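Local coordinates for coenzyme F420-dependent N(5),N(10)-methenyltetrahydromethanopterin reductase-related protein (Desulfurobacterium thermolithotrophum DSM 11699, PDB 6HUZ), which is a bacterial paralog of [Fe]-hydrogenase that binds the iron-guanylylpyridinol cofactor and uses tetrahydrofolate derivatives as substrates, at residues P105-N110 with E138-S143. Numbering follows the deposited sequence.
Sequences PYLVEN and EDIGFS
Asn110 and Asp139 bring the two backbones together, their CA atoms 5.0 Å apart, where the loop leading into strand 112-115 passes the turn before edge strand 141-144 of the parallel Rossmann-like sheet. Asn110 N donates an almost straight hydrogen bond (168°) to the anti lone pair of Asp139 OD2, 2.6 Å away. With CG between its backbone N and carbonyl carbon (chi1 64°), the short aspartate reaches that N-H, and OD1 forms a salt bridge with Arg137. Asn110 has a left-handed backbone, which asparagine tolerates well; a water donates to both its OD1 and Asp139 O. The Glu109 chain, bent at chi2, lays its carboxylate over that of Asp139, the planes 5° apart and OE1 3.6 Å from OD2. A second water probably bridges Glu109 OE2 and Asp139 OD1. On the buried side, the apolar chains of Leu107 and Ile140 cross at about a right angle, their CD1 methyls 3.8 Å apart, suiting a site walled by Ile113. Replacing Asp139 by alanine is likely to leave Asn110 N without its acceptor and Arg137 without this carboxylate. Stacked carboxylates should repel, so Arg137, which also hydrogen-bonds to Leu107 O, probably offsets the charge where the two loops enter neighbouring strands.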
loop_
_atom_site.group_PDB
_atom_site.type_symbol
_atom_site.label_atom_id
_atom_site.label_comp_id
_atom_site.label_asym_id
_atom_site.label_seq_id
_atom_site.Cartn_x
_atom_site.Cartn_y
_atom_site.Cartn_z
ATOM N N PRO A 105 -37.136 8.104 8.698
ATOM C CA PRO A 105 -38.183 9.086 9.037
ATOM C C PRO A 105 -38.661 9.066 10.486
ATOM O O PRO A 105 -39.382 9.979 10.889
ATOM C CB PRO A 105 -39.360 8.716 8.110
ATOM C CG PRO A 105 -39.025 7.405 7.500
ATOM C CD PRO A 105 -37.664 6.965 7.918
ATOM N N TYR A 106 -38.292 8.028 11.256
ATOM C CA TYR A 106 -38.746 7.868 12.640
ATOM C C TYR A 106 -37.757 8.270 13.726
ATOM O O TYR A 106 -38.180 8.434 14.857
ATOM C CB TYR A 106 -39.125 6.409 12.848
ATOM C CG TYR A 106 -40.187 5.933 11.883
ATOM C CD1 TYR A 106 -41.536 6.090 12.173
ATOM C CD2 TYR A 106 -39.844 5.313 10.685
ATOM C CE1 TYR A 106 -42.522 5.640 11.301
ATOM C CE2 TYR A 106 -40.823 4.852 9.804
ATOM C CZ TYR A 106 -42.165 5.019 10.120
ATOM O OH TYR A 106 -43.173 4.581 9.290
ATOM N N LEU A 107 -36.456 8.408 13.410
ATOM C CA LEU A 107 -35.462 8.768 14.419
ATOM C C LEU A 107 -35.773 10.144 14.989
ATOM O O LEU A 107 -36.347 10.973 14.290
ATOM C CB LEU A 107 -34.032 8.691 13.830
ATOM C CG LEU A 107 -33.594 7.286 13.406
ATOM C CD1 LEU A 107 -32.338 7.325 12.483
ATOM C CD2 LEU A 107 -33.371 6.383 14.606
ATOM N N VAL A 108 -35.426 10.386 16.262
ATOM C CA VAL A 108 -35.707 11.675 16.897
ATOM C C VAL A 108 -34.903 12.770 16.255
ATOM O O VAL A 108 -33.866 12.496 15.641
ATOM C CB VAL A 108 -35.485 11.677 18.436
ATOM C CG1 VAL A 108 -36.227 10.526 19.106
ATOM C CG2 VAL A 108 -34.004 11.669 18.806
ATOM N N GLU A 109 -35.355 14.017 16.390
ATOM C CA GLU A 109 -34.600 15.119 15.799
ATOM C C GLU A 109 -33.143 15.089 16.318
ATOM O O GLU A 109 -32.918 14.813 17.495
ATOM C CB GLU A 109 -35.283 16.463 16.089
ATOM C CG GLU A 109 -34.716 17.625 15.283
ATOM C CD GLU A 109 -35.250 17.767 13.869
ATOM O OE1 GLU A 109 -36.160 16.992 13.492
ATOM O OE2 GLU A 109 -34.757 18.657 13.136
ATOM N N ASN A 110 -32.165 15.340 15.416
ATOM C CA ASN A 110 -30.719 15.351 15.678
ATOM C C ASN A 110 -30.152 13.972 16.041
ATOM O O ASN A 110 -29.073 13.898 16.610
ATOM C CB ASN A 110 -30.353 16.395 16.727
ATOM C CG ASN A 110 -30.858 17.778 16.383
ATOM O OD1 ASN A 110 -30.636 18.301 15.283
ATOM N ND2 ASN A 110 -31.551 18.409 17.314
ATOM N N GLU A 138 -32.090 16.468 7.215
ATOM C CA GLU A 138 -30.739 17.035 7.152
ATOM C C GLU A 138 -30.144 17.186 8.550
ATOM O O GLU A 138 -28.978 17.527 8.680
ATOM C CB GLU A 138 -30.764 18.398 6.459
ATOM C CG GLU A 138 -31.078 18.306 4.981
ATOM C CD GLU A 138 -32.551 18.190 4.638
ATOM O OE1 GLU A 138 -33.401 18.180 5.562
ATOM O OE2 GLU A 138 -32.854 18.107 3.427
ATOM N N ASP A 139 -30.950 16.953 9.588
ATOM C CA ASP A 139 -30.515 17.041 10.971
ATOM C C ASP A 139 -29.856 15.737 11.399
ATOM O O ASP A 139 -29.111 15.715 12.377
ATOM C CB ASP A 139 -31.729 17.307 11.874
ATOM C CG ASP A 139 -32.724 16.163 11.865
ATOM O OD1 ASP A 139 -33.312 15.894 10.793
ATOM O OD2 ASP A 139 -32.904 15.532 12.917
ATOM N N ILE A 140 -30.147 14.639 10.697
ATOM C CA ILE A 140 -29.565 13.357 11.066
ATOM C C ILE A 140 -28.074 13.316 10.809
ATOM O O ILE A 140 -27.610 13.688 9.729
ATOM C CB ILE A 140 -30.291 12.177 10.383
ATOM C CG1 ILE A 140 -31.758 12.118 10.904
ATOM C CG2 ILE A 140 -29.544 10.865 10.652
ATOM C CD1 ILE A 140 -32.386 10.785 10.882
ATOM N N GLY A 141 -27.346 12.846 11.822
ATOM C CA GLY A 141 -25.903 12.705 11.779
ATOM C C GLY A 141 -25.464 11.311 11.389
ATOM O O GLY A 141 -26.184 10.340 11.597
ATOM N N PHE A 142 -24.273 11.204 10.811
ATOM C CA PHE A 142 -23.701 9.923 10.370
ATOM C C PHE A 142 -22.322 9.749 10.921
ATOM O O PHE A 142 -21.478 10.604 10.714
ATOM C CB PHE A 142 -23.640 9.860 8.841
ATOM C CG PHE A 142 -25.030 9.792 8.279
ATOM C CD1 PHE A 142 -25.752 10.945 8.034
ATOM C CD2 PHE A 142 -25.644 8.569 8.053
ATOM C CE1 PHE A 142 -27.032 10.879 7.523
ATOM C CE2 PHE A 142 -26.928 8.511 7.558
ATOM C CZ PHE A 142 -27.616 9.665 7.301
ATOM N N SER A 143 -22.081 8.650 11.623
ATOM C CA SER A 143 -20.768 8.376 12.208
ATOM C C SER A 143 -20.647 6.874 12.420
ATOM O O SER A 143 -21.307 6.118 11.708
ATOM C CB SER A 143 -20.611 9.130 13.522
ATOM O OG SER A 143 -19.320 8.979 14.086
HETATM O O HOH W 1 -35.632 17.591 10.531
HETATM O O HOH W 2 -28.349 17.698 14.088
#